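Local coordinates for protein uroporphyrin-III C-methyltransferase (Thermus thermophilus, PDB 1VE2) that probably transfers methyl groups from S-adenosyl-L-methionine to uroporphyrinogen III, an early step on tetrapyrrole pathways, at residues V5-A10 and G96-A101; V32-L37 and G41-A46; L74-R79 and R103-P108; M90-G95 and V140-D145; T116-A121 and P213-V218. All blocks are in the same frame, centred on the assembly; numbering follows the deposited sequence.

Interaction 1: V5-A10 and G96-A101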
# COMPACT_ATOMS: atom_id res chain seq x y z
N VAL A 5 7.04 -19.99 9.21
CA VAL A 5 7.73 -18.89 8.55
C VAL A 5 6.79 -17.70 8.40
O VAL A 5 5.63 -17.86 8.00
CB VAL A 5 8.24 -19.30 7.15
CG1 VAL A 5 8.88 -18.11 6.46
CG2 VAL A 5 9.24 -20.46 7.28
N TYR A 6 7.29 -16.52 8.72
CA TYR A 6 6.50 -15.30 8.57
C TYR A 6 7.18 -14.47 7.49
O TYR A 6 8.39 -14.27 7.55
CB TYR A 6 6.49 -14.49 9.86
CG TYR A 6 5.64 -15.06 10.97
CD1 TYR A 6 4.29 -14.76 11.07
CD2 TYR A 6 6.20 -15.90 11.94
CE1 TYR A 6 3.50 -15.27 12.10
CE2 TYR A 6 5.42 -16.42 12.97
CZ TYR A 6 4.08 -16.10 13.05
OH TYR A 6 3.31 -16.60 14.07
N LEU A 7 6.42 -14.03 6.49
CA LEU A 7 7.00 -13.16 5.46
C LEU A 7 6.54 -11.80 5.97
O LEU A 7 5.35 -11.47 5.92
CB LEU A 7 6.42 -13.47 4.07
CG LEU A 7 6.61 -14.92 3.59
CD1 LEU A 7 6.19 -15.00 2.12
CD2 LEU A 7 8.08 -15.36 3.73
N VAL A 8 7.50 -11.02 6.47
CA VAL A 8 7.23 -9.73 7.09
C VAL A 8 7.63 -8.47 6.35
O VAL A 8 8.75 -8.36 5.86
CB VAL A 8 7.91 -9.68 8.49
CG1 VAL A 8 7.53 -8.39 9.25
CG2 VAL A 8 7.53 -10.92 9.28
N GLY A 9 6.70 -7.52 6.30
CA GLY A 9 6.98 -6.24 5.67
C GLY A 9 7.57 -5.29 6.69
O GLY A 9 7.03 -5.14 7.79
N ALA A 10 8.68 -4.64 6.34
CA ALA A 10 9.33 -3.71 7.25
C ALA A 10 8.87 -2.27 7.04
O ALA A 10 9.29 -1.37 7.76
CB ALA A 10 10.86 -3.78 7.08
N GLY A 96 5.74 -13.44 -3.60
CA GLY A 96 4.78 -14.43 -4.05
C GLY A 96 5.45 -15.76 -4.33
O GLY A 96 4.86 -16.82 -4.11
N GLU A 97 6.68 -15.73 -4.81
CA GLU A 97 7.38 -16.98 -5.07
C GLU A 97 7.75 -17.67 -3.76
O GLU A 97 7.72 -18.90 -3.67
CB GLU A 97 8.63 -16.73 -5.91
CG GLU A 97 8.33 -16.30 -7.32
CD GLU A 97 9.60 -16.13 -8.12
OE1 GLU A 97 9.77 -15.07 -8.73
OE2 GLU A 97 10.42 -17.07 -8.11
N GLU A 98 8.08 -16.88 -2.74
CA GLU A 98 8.43 -17.45 -1.45
C GLU A 98 7.20 -18.11 -0.85
O GLU A 98 7.27 -19.23 -0.35
CB GLU A 98 8.98 -16.37 -0.51
CG GLU A 98 10.33 -15.81 -0.96
CD GLU A 98 10.81 -14.63 -0.12
OE1 GLU A 98 9.96 -13.80 0.29
OE2 GLU A 98 12.03 -14.53 0.10
N ALA A 99 6.06 -17.41 -0.92
CA ALA A 99 4.81 -17.96 -0.39
C ALA A 99 4.47 -19.27 -1.10
O ALA A 99 4.10 -20.25 -0.46
CB ALA A 99 3.68 -16.96 -0.58
N LEU A 100 4.55 -19.28 -2.43
CA LEU A 100 4.24 -20.49 -3.19
C LEU A 100 5.15 -21.65 -2.79
O LEU A 100 4.70 -22.78 -2.62
CB LEU A 100 4.41 -20.25 -4.69
CG LEU A 100 3.19 -19.84 -5.50
CD1 LEU A 100 3.62 -19.65 -6.96
CD2 LEU A 100 2.10 -20.93 -5.39
N ALA A 101 6.44 -21.36 -2.65
CA ALA A 101 7.40 -22.39 -2.28
C ALA A 101 7.08 -22.98 -0.91
O ALA A 101 7.18 -24.19 -0.71
CB ALA A 101 8.82 -21.82 -2.29

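Interaction 2: V32-L37 and G41-A46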
# COMPACT_ATOMS: atom_id res chain seq x y z
N VAL A 32 15.95 -14.27 11.57
CA VAL A 32 15.36 -13.32 10.64
C VAL A 32 16.26 -13.09 9.43
O VAL A 32 17.36 -12.55 9.57
CB VAL A 32 15.10 -11.96 11.32
CG1 VAL A 32 14.41 -11.00 10.36
CG2 VAL A 32 14.27 -12.16 12.58
N LEU A 33 15.81 -13.51 8.25
CA LEU A 33 16.57 -13.31 7.02
C LEU A 33 16.06 -11.98 6.47
O LEU A 33 14.98 -11.91 5.89
CB LEU A 33 16.29 -14.44 6.01
CG LEU A 33 16.38 -15.91 6.43
CD1 LEU A 33 16.83 -16.72 5.21
CD2 LEU A 33 17.35 -16.12 7.56
N HIS A 34 16.86 -10.94 6.65
CA HIS A 34 16.46 -9.59 6.25
C HIS A 34 17.24 -8.98 5.09
O HIS A 34 18.44 -9.19 4.95
CB HIS A 34 16.57 -8.66 7.45
CG HIS A 34 17.98 -8.38 7.87
ND1 HIS A 34 18.78 -7.45 7.24
CD2 HIS A 34 18.75 -8.93 8.85
CE1 HIS A 34 19.97 -7.43 7.80
NE2 HIS A 34 19.99 -8.32 8.78
N ASP A 35 16.53 -8.19 4.28
CA ASP A 35 17.14 -7.49 3.16
C ASP A 35 18.23 -6.58 3.71
O ASP A 35 18.09 -6.03 4.81
CB ASP A 35 16.10 -6.63 2.44
CG ASP A 35 15.17 -7.43 1.57
OD1 ASP A 35 14.17 -6.85 1.11
OD2 ASP A 35 15.43 -8.63 1.35
N ARG A 36 19.30 -6.41 2.95
CA ARG A 36 20.43 -5.56 3.35
C ARG A 36 20.00 -4.12 3.64
O ARG A 36 20.48 -3.50 4.59
CB ARG A 36 21.49 -5.52 2.25
CG ARG A 36 22.04 -6.87 1.80
CD ARG A 36 23.14 -7.37 2.72
NE ARG A 36 23.80 -8.55 2.17
CZ ARG A 36 24.84 -9.17 2.73
NH1 ARG A 36 25.36 -8.71 3.87
NH2 ARG A 36 25.37 -10.24 2.15
N LEU A 37 19.10 -3.59 2.82
CA LEU A 37 18.64 -2.21 2.96
C LEU A 37 17.51 -1.96 3.96
O LEU A 37 16.80 -0.97 3.85
CB LEU A 37 18.23 -1.67 1.58
CG LEU A 37 18.62 -0.25 1.15
CD1 LEU A 37 18.26 -0.07 -0.33
CD2 LEU A 37 17.91 0.81 2.00
N GLY A 41 16.63 0.97 12.54
CA GLY A 41 15.68 1.00 13.64
C GLY A 41 14.77 -0.20 13.65
O GLY A 41 14.31 -0.64 14.71
N VAL A 42 14.47 -0.73 12.47
CA VAL A 42 13.62 -1.91 12.37
C VAL A 42 14.43 -3.14 12.78
O VAL A 42 13.96 -3.96 13.57
CB VAL A 42 13.07 -2.10 10.93
CG1 VAL A 42 12.27 -3.39 10.85
CG2 VAL A 42 12.18 -0.92 10.55
N LEU A 43 15.64 -3.28 12.25
CA LEU A 43 16.46 -4.43 12.60
C LEU A 43 16.70 -4.49 14.12
O LEU A 43 16.66 -5.56 14.73
CB LEU A 43 17.82 -4.38 11.87
CG LEU A 43 17.77 -4.48 10.34
CD1 LEU A 43 19.18 -4.36 9.77
CD2 LEU A 43 17.14 -5.82 9.93
N ALA A 44 16.92 -3.33 14.73
CA ALA A 44 17.17 -3.25 16.17
C ALA A 44 16.05 -3.86 17.01
O ALA A 44 16.28 -4.29 18.14
CB ALA A 44 17.38 -1.80 16.56
N LEU A 45 14.84 -3.92 16.46
CA LEU A 45 13.71 -4.49 17.19
C LEU A 45 13.64 -6.02 17.11
O LEU A 45 12.86 -6.65 17.83
CB LEU A 45 12.40 -3.88 16.70
CG LEU A 45 12.18 -2.46 17.22
CD1 LEU A 45 11.14 -1.72 16.38
CD2 LEU A 45 11.74 -2.54 18.68
N ALA A 46 14.44 -6.61 16.24
CA ALA A 46 14.45 -8.06 16.11
C ALA A 46 15.27 -8.64 17.27
O ALA A 46 16.41 -8.25 17.49
CB ALA A 46 15.07 -8.47 14.78

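Interaction 3: L74-R79 and R103-P108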
# COMPACT_ATOMS: atom_id res chain seq x y z
N LEU A 74 14.96 -24.17 7.98
CA LEU A 74 14.77 -23.70 9.35
C LEU A 74 13.45 -24.14 9.97
O LEU A 74 13.41 -24.56 11.13
CB LEU A 74 14.88 -22.18 9.41
CG LEU A 74 16.31 -21.66 9.28
CD1 LEU A 74 16.31 -20.16 9.00
CD2 LEU A 74 17.07 -21.97 10.56
N ALA A 75 12.37 -24.04 9.19
CA ALA A 75 11.05 -24.43 9.68
C ALA A 75 10.98 -25.93 9.95
O ALA A 75 10.32 -26.38 10.90
CB ALA A 75 9.98 -24.03 8.67
N ARG A 76 11.63 -26.72 9.11
CA ARG A 76 11.62 -28.16 9.29
C ARG A 76 12.44 -28.57 10.52
O ARG A 76 12.24 -29.64 11.07
CB ARG A 76 12.13 -28.85 8.02
CG ARG A 76 11.08 -28.83 6.91
CD ARG A 76 11.59 -29.39 5.59
NE ARG A 76 10.48 -29.60 4.65
CZ ARG A 76 10.63 -29.76 3.34
NH1 ARG A 76 11.85 -29.74 2.80
NH2 ARG A 76 9.57 -29.95 2.57
N GLU A 77 13.34 -27.69 10.93
CA GLU A 77 14.16 -27.92 12.12
C GLU A 77 13.28 -27.62 13.34
O GLU A 77 13.68 -27.84 14.48
CB GLU A 77 15.38 -26.99 12.14
CG GLU A 77 16.55 -27.47 11.29
CD GLU A 77 17.68 -26.46 11.25
OE1 GLU A 77 17.90 -25.78 12.27
OE2 GLU A 77 18.35 -26.36 10.20
N GLY A 78 12.09 -27.10 13.07
CA GLY A 78 11.15 -26.77 14.13
C GLY A 78 11.23 -25.35 14.65
O GLY A 78 10.66 -25.03 15.69
N ARG A 79 11.92 -24.48 13.92
CA ARG A 79 12.07 -23.09 14.32
C ARG A 79 11.02 -22.14 13.75
O ARG A 79 10.43 -22.41 12.70
CB ARG A 79 13.46 -22.58 13.91
CG ARG A 79 14.62 -23.14 14.71
CD ARG A 79 15.93 -22.70 14.09
NE ARG A 79 17.06 -22.77 15.02
CZ ARG A 79 17.22 -21.96 16.06
NH1 ARG A 79 16.32 -21.01 16.32
NH2 ARG A 79 18.28 -22.09 16.85
N ARG A 103 4.13 -23.06 0.60
CA ARG A 103 2.90 -23.84 0.46
C ARG A 103 3.22 -25.20 -0.14
O ARG A 103 2.82 -26.24 0.38
CB ARG A 103 1.91 -23.11 -0.47
CG ARG A 103 0.58 -23.82 -0.67
CD ARG A 103 -0.54 -23.20 0.17
NE ARG A 103 -0.28 -23.27 1.61
CZ ARG A 103 -0.97 -22.62 2.54
NH1 ARG A 103 -1.97 -21.82 2.20
NH2 ARG A 103 -0.65 -22.76 3.82
N ARG A 104 3.96 -25.20 -1.25
CA ARG A 104 4.32 -26.45 -1.91
C ARG A 104 5.22 -27.35 -1.08
O ARG A 104 5.25 -28.56 -1.28
CB ARG A 104 4.96 -26.14 -3.27
CG ARG A 104 3.95 -25.59 -4.27
CD ARG A 104 4.58 -24.94 -5.51
NE ARG A 104 3.53 -24.46 -6.41
CZ ARG A 104 3.74 -23.76 -7.52
NH1 ARG A 104 4.98 -23.45 -7.89
NH2 ARG A 104 2.72 -23.37 -8.28
N ALA A 105 5.95 -26.77 -0.13
CA ALA A 105 6.82 -27.57 0.73
C ALA A 105 6.08 -28.05 1.97
O ALA A 105 6.63 -28.82 2.77
CB ALA A 105 8.06 -26.76 1.12
N GLY A 106 4.85 -27.60 2.14
CA GLY A 106 4.05 -27.98 3.29
C GLY A 106 4.49 -27.30 4.58
O GLY A 106 4.32 -27.85 5.67
N ILE A 107 5.07 -26.11 4.46
CA ILE A 107 5.55 -25.35 5.61
C ILE A 107 4.53 -24.32 6.08
O ILE A 107 4.06 -23.50 5.28
CB ILE A 107 6.86 -24.60 5.28
CG1 ILE A 107 7.92 -25.58 4.79
CG2 ILE A 107 7.35 -23.83 6.49
CD1 ILE A 107 8.24 -26.68 5.78
N PRO A 108 4.16 -24.34 7.37
CA PRO A 108 3.18 -23.35 7.82
C PRO A 108 3.77 -21.95 7.67
O PRO A 108 4.94 -21.72 8.00
CB PRO A 108 2.95 -23.73 9.29
CG PRO A 108 3.19 -25.22 9.29
CD PRO A 108 4.43 -25.34 8.42
O HOH W 1 8.08 -30.23 5.45

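Interaction 4: M90-G95 and V140-D145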
# COMPACT_ATOMS: atom_id res chain seq x y z
N MET A 90 4.80 -8.79 -0.27
CA MET A 90 4.25 -9.34 -1.50
C MET A 90 4.36 -8.42 -2.71
O MET A 90 4.07 -8.84 -3.83
CB MET A 90 2.79 -9.72 -1.27
CG MET A 90 2.60 -10.66 -0.06
SD MET A 90 3.41 -12.28 -0.29
CE MET A 90 2.33 -12.94 -1.41
N VAL A 91 4.77 -7.18 -2.51
CA VAL A 91 4.88 -6.25 -3.63
C VAL A 91 6.27 -6.33 -4.25
O VAL A 91 7.24 -5.80 -3.71
CB VAL A 91 4.57 -4.82 -3.17
CG1 VAL A 91 4.61 -3.86 -4.36
CG2 VAL A 91 3.21 -4.79 -2.52
N PHE A 92 6.34 -6.99 -5.41
CA PHE A 92 7.61 -7.21 -6.09
C PHE A 92 8.50 -7.96 -5.08
O PHE A 92 7.99 -8.50 -4.09
CB PHE A 92 8.20 -5.86 -6.55
CG PHE A 92 7.37 -5.15 -7.59
CD1 PHE A 92 7.21 -5.69 -8.87
CD2 PHE A 92 6.70 -3.97 -7.29
CE1 PHE A 92 6.40 -5.07 -9.83
CE2 PHE A 92 5.88 -3.34 -8.24
CZ PHE A 92 5.73 -3.89 -9.51
N GLY A 93 9.81 -8.03 -5.31
CA GLY A 93 10.68 -8.72 -4.35
C GLY A 93 10.48 -10.22 -4.12
O GLY A 93 10.80 -10.73 -3.04
N ARG A 94 9.97 -10.92 -5.13
CA ARG A 94 9.73 -12.36 -5.09
C ARG A 94 8.97 -12.92 -3.89
O ARG A 94 9.08 -14.10 -3.58
CB ARG A 94 11.06 -13.12 -5.26
CG ARG A 94 11.77 -12.80 -6.59
CD ARG A 94 12.75 -13.91 -7.03
NE ARG A 94 13.30 -13.63 -8.36
CZ ARG A 94 14.24 -12.72 -8.61
NH1 ARG A 94 14.67 -12.52 -9.85
NH2 ARG A 94 14.77 -12.01 -7.62
N GLY A 95 8.17 -12.08 -3.24
CA GLY A 95 7.40 -12.54 -2.09
C GLY A 95 6.41 -13.62 -2.47
O GLY A 95 6.25 -14.61 -1.75
N VAL A 140 1.63 1.04 -10.58
CA VAL A 140 2.97 0.93 -10.03
C VAL A 140 3.76 -0.09 -10.84
O VAL A 140 3.26 -1.17 -11.17
CB VAL A 140 2.94 0.47 -8.56
CG1 VAL A 140 4.37 0.44 -7.99
CG2 VAL A 140 2.05 1.40 -7.73
N ALA A 141 5.00 0.24 -11.16
CA ALA A 141 5.84 -0.68 -11.92
C ALA A 141 7.26 -0.39 -11.52
O ALA A 141 7.50 0.54 -10.75
CB ALA A 141 5.65 -0.46 -13.42
N THR A 142 8.21 -1.17 -12.02
CA THR A 142 9.62 -0.96 -11.71
C THR A 142 10.32 -0.59 -13.01
O THR A 142 9.70 -0.58 -14.06
CB THR A 142 10.28 -2.23 -11.16
OG1 THR A 142 10.57 -3.12 -12.25
CG2 THR A 142 9.37 -2.94 -10.17
N GLY A 143 11.61 -0.29 -12.93
CA GLY A 143 12.34 0.06 -14.14
C GLY A 143 13.37 -0.98 -14.54
O GLY A 143 14.36 -0.66 -15.20
N HIS A 144 13.13 -2.23 -14.17
CA HIS A 144 14.07 -3.31 -14.48
C HIS A 144 14.01 -3.89 -15.90
O HIS A 144 14.98 -4.47 -16.37
CB HIS A 144 13.91 -4.45 -13.47
CG HIS A 144 15.15 -4.75 -12.69
ND1 HIS A 144 16.31 -5.19 -13.29
CD2 HIS A 144 15.43 -4.65 -11.37
CE1 HIS A 144 17.25 -5.35 -12.38
NE2 HIS A 144 16.74 -5.03 -11.20
N ASP A 145 12.87 -3.73 -16.57
CA ASP A 145 12.72 -4.26 -17.93
C ASP A 145 12.40 -3.14 -18.94
O ASP A 145 11.30 -3.09 -19.49
CB ASP A 145 11.61 -5.31 -17.95
CG ASP A 145 11.78 -6.37 -16.86
OD1 ASP A 145 12.73 -7.17 -16.94
OD2 ASP A 145 10.96 -6.38 -15.93

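Interaction 5: T116-A121 and P213-V218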
# COMPACT_ATOMS: atom_id res chain seq x y z
N THR A 116 3.75 0.06 2.05
CA THR A 116 4.58 -0.06 0.84
C THR A 116 5.61 1.03 0.59
O THR A 116 5.46 2.18 1.01
CB THR A 116 3.72 -0.19 -0.42
OG1 THR A 116 2.94 1.01 -0.59
CG2 THR A 116 2.80 -1.39 -0.31
N SER A 117 6.66 0.61 -0.12
CA SER A 117 7.80 1.46 -0.50
C SER A 117 7.39 2.58 -1.42
O SER A 117 8.06 3.61 -1.47
CB SER A 117 8.87 0.62 -1.21
OG SER A 117 9.37 -0.42 -0.38
N ALA A 118 6.30 2.38 -2.16
CA ALA A 118 5.80 3.39 -3.08
C ALA A 118 4.71 4.20 -2.40
O ALA A 118 4.99 5.21 -1.76
CB ALA A 118 5.26 2.72 -4.35
N VAL A 119 3.47 3.72 -2.52
CA VAL A 119 2.31 4.37 -1.93
C VAL A 119 2.47 4.83 -0.48
O VAL A 119 2.06 5.93 -0.12
CB VAL A 119 1.07 3.44 -2.03
CG1 VAL A 119 -0.12 4.08 -1.34
CG2 VAL A 119 0.75 3.16 -3.50
N GLY A 120 3.06 3.98 0.35
CA GLY A 120 3.24 4.32 1.74
C GLY A 120 4.14 5.52 1.95
O GLY A 120 3.85 6.40 2.76
N ALA A 121 5.25 5.57 1.21
CA ALA A 121 6.19 6.68 1.33
C ALA A 121 5.53 7.99 0.91
O ALA A 121 5.67 9.01 1.59
CB ALA A 121 7.44 6.43 0.48
N PRO A 213 17.83 4.11 -2.78
CA PRO A 213 16.92 3.94 -3.92
C PRO A 213 15.98 5.13 -4.02
O PRO A 213 15.88 5.93 -3.09
CB PRO A 213 16.19 2.65 -3.59
CG PRO A 213 16.05 2.74 -2.10
CD PRO A 213 17.44 3.20 -1.68
N ALA A 214 15.29 5.26 -5.15
CA ALA A 214 14.37 6.38 -5.32
C ALA A 214 13.06 5.98 -6.00
O ALA A 214 12.97 4.92 -6.63
CB ALA A 214 15.05 7.49 -6.10
N LEU A 215 12.06 6.85 -5.86
CA LEU A 215 10.75 6.64 -6.45
C LEU A 215 10.49 7.74 -7.46
O LEU A 215 11.02 8.85 -7.34
CB LEU A 215 9.65 6.75 -5.39
CG LEU A 215 9.55 5.80 -4.20
CD1 LEU A 215 8.40 6.24 -3.30
CD2 LEU A 215 9.33 4.38 -4.69
N LEU A 216 9.66 7.44 -8.44
CA LEU A 216 9.29 8.40 -9.46
C LEU A 216 7.76 8.41 -9.54
O LEU A 216 7.14 7.35 -9.53
CB LEU A 216 9.87 8.00 -10.82
CG LEU A 216 9.55 8.87 -12.04
CD1 LEU A 216 10.57 8.58 -13.15
CD2 LEU A 216 8.13 8.60 -12.54
N VAL A 217 7.17 9.60 -9.57
CA VAL A 217 5.73 9.73 -9.69
C VAL A 217 5.46 10.76 -10.78
O VAL A 217 5.96 11.89 -10.72
CB VAL A 217 5.08 10.22 -8.37
CG1 VAL A 217 3.56 10.19 -8.50
CG2 VAL A 217 5.54 9.36 -7.21
N VAL A 218 4.67 10.38 -11.78
CA VAL A 218 4.36 11.28 -12.89
C VAL A 218 2.85 11.35 -13.16
O VAL A 218 2.13 10.37 -13.00
CB VAL A 218 5.14 10.85 -14.16
CG1 VAL A 218 4.84 9.40 -14.51
CG2 VAL A 218 4.80 11.78 -15.33

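Interaction 1: V5-A10 and G96-A101
L7 packs against E98 and A99 in a small, buried, apolar helix-on-sheet contact, where strand 4-9 of the parallel sheet runs beneath helix 95-105. One methyl group does nearly all the work on the strand side. L7 CD1 comes to 3.9 Å from A99 N, the backbone nitrogen in the wall of the helix, and touches a carbon on each of the two residues there. E98 CB lies 4.1 Å from L7 CD1, and A99 CB 4.2 Å from the same L7 CD1, so the methyl sits over the junction between the two residues. The leucine gets there by stretching away from the strand: CD1 is anti to CA (chi2 -171°), which makes it the leading branch. No hydrogen bond links the two segments, and the backbones stay apart, with L7 CA 7.9 Å from A99 CA.

E98 contributes only its CB to this packing. Its chain beyond CG is extended and carries the buried carboxylate to other partners, with OE1 in a salt bridge to K85 and OE2 held by R83 and Q64. Two cations at one carboxylate would be expected to favour its ionised form.

V5 and L7 face the same side of the sheet, where V5 touches A75 of helix 64-76 and E98 itself packs on I67 and T68 of that helix. Y6 and V8 point to the other side and meet helix 20-28. A99 also touches F109 of strand 109-112 and L228 of the second subunit, which places helix 95-105 between the sheet and the dimer partner.

Interaction 2: V32-L37 and G41-A46
H34 turns one face of its imidazole to L43, and the two side chains cross at about a right angle. H34 CB is already 3.8 Å from L43 CD2. One atom further, H34 CG is the nearest point of the ring, 3.4 Å from L43 CD2. That methyl stands over the face, 3.5 Å from the centroid of the H34 ring and 16° off its normal, a CH-pi contact displaced toward the rim. At ND1 the ring also donates a nearly straight hydrogen bond to D35 O, 2.9 Å long with an angle of 169° at the hydrogen. This bond lies almost in the ring plane and so fixes how the imidazole is turned, though at D35 O it comes in from above the carbonyl plane.

The elements joined here belong to a beta-alpha-beta unit, strand 31-34, helix 40-43 and strand 49-52, in which the short helix and the type I turn from L43 to A46 cover the first strand. L84 on the adjacent strand touches both H34 and L43. Shortening H34 to an alanine would remove the ring; L43 CD2 would probably lose the face it rests on and D35 O its ND1 donor.

Out at the tip, H34 CE1 meets the other leucine branch, L43 CD1, at 3.7 Å. V32 CG2 adds a looser apolar touch on A46 CB at 4.4 Å.

Interaction 3: L74-R79 and R103-P108
A105 O, a backbone carbonyl at the end of helix 95-105, is approached by two donors connected with R76. R76 NH2 gives A105 O a hydrogen bond of 3.2 Å, arriving on a lone pair in the carbonyl plane. The bond is bent, 138° at the hydrogen, and the oxygen lies tilted from the guanidinium plane. The second donor is a water that takes a short bond from R76 NE, 2.6 Å from NE to the water oxygen, and passes on a weak one to A105 O. A positive guanidinium at the carbonyl end of a helix is likely to be favourable. R76 spans the gap with its chain extended from CG to NE.

Beneath the arginine lies I107. I107 CD1 sits 3.7 Å from R76 CG and stays near NE, so the ethyl branch supports the aliphatic shaft, crossing it at about a right angle. The other branch, I107 CG2, is pressed against A75 CB at 3.4 Å, closer than ordinary carbon contact. With chi1 at -57°, CG1 lies beside the backbone N and CG2 beside the carbonyl carbon, which sends the two branches to separate neighbours.

Both helices end in Schellman motifs, at G78 and G106, where positive phi suits glycine; the second turns the chain so that I107 folds back toward A75.

I72 of helix 64-76 touches A105 and I107 as well, while V5 of strand 4-9 packs on I107 from the sheet. From helix 95-105, R104 forms a salt bridge to E227 of the second subunit.

Interaction 4: M90-G95 and V140-D145
F92 opens a type I' turn that runs to G95, with its own phi positive, and its CA stands 8.6 Å from that of T142 at the end of strand 138-142. The loop and the strand meet almost wholly through the phenyl ring.

T142 CG2 hangs over the middle of one face, 3.6 Å from the centroid of the F92 ring and only 9° off the normal, a well-centred CH-pi contact. The threonine's OG1 takes the place between backbone N and carbonyl carbon (chi1 78°), where it accepts a weak bond from H144 N; the methyl is thereby the branch given to the ring. At the far end of the ring, F92 CZ comes 4.0 Å from A141 CA. V140 O lies at the ring edge, near its plane, and F92 CE2 touches V140 CG1 at 4.1 Å.

Were F92 replaced by an alanine, the T142 methyl and V140 CG1 would probably lose their partner and a gap would open between loop and strand.

L159 of strand 155-159 and R136 of the second subunit also touch the ring, and F92 N is hydrogen-bonded to T130 OG1 of that subunit. V140 and A141 pair with an antiparallel strand of the second chain, so the sheet continues across the interface. The loop directly follows a Gly-Gly-Asp-Pro sequence that in relatives probably lines the S-adenosylmethionine site. Across the two segments there is no hydrogen bond or ion pair: the join between the domains here rests on the shape of one ring and on contact between carbons.

Interaction 5: T116-A121 and P213-V218
A118 and L215 mark the closest approach of the two backbones, with 6.8 Å from CA to CA, where the N-terminal end of helix 119-124 lies against strand 214-218, the middle strand of the mixed sheet. L215 is the one strand residue that carries the contact. It straddles S117 O with both methyls: L215 CD1 is 3.2 Å from S117 O, and L215 CD2 is 3.5 Å from the same carbonyl oxygen. From there L215 CD1 runs on to the helix, touching A118 CA and ending 3.9 Å from A121 CB. L215 CD2 has a longer apolar contact with A118 CB, 4.4 Å. With CG beside the backbone N (chi1 -62°), the leucine fork opens toward the first helical turn.

That turn is itself held in shape: A118 is the N-cap residue, and T116 OG1 accepts a hydrogen bond of 3.1 Å from G120 N. A side chain at G120 would run into T116 O.

L159 on the adjacent strand touches both A118 and L215, while V119 packs on V91 of the second subunit. A helix start seated on the second domain's sheet, directly after the chain leaves the first domain, fits the two-domain alpha/beta architecture of the tetrapyrrole methylases.

Interactions 1, 2 and 3 build the first domain; interaction 4 ties a loop of that domain to the second, and interaction 5 lies where the chain enters the second domain. Interaction 1 borders three of the others: V5 N lies 3.0 Å from P108 O of interaction 3, a probable hydrogen bond, A10 CB 4.0 Å from V42 CG1 of interaction 2, and L7 CD1 3.9 Å from G95 O of interaction 4. V91 CG2 meets T116 CG2 at 4.1 Å, joining interactions 4 and 5. L37 touches P213, bridging interactions 2 and 5. Interactions 3 and 5 are about 33 Å apart, centre to centre. In relatives, the cofactor cleft lies between the two domains, probably near interactions 4 and 5.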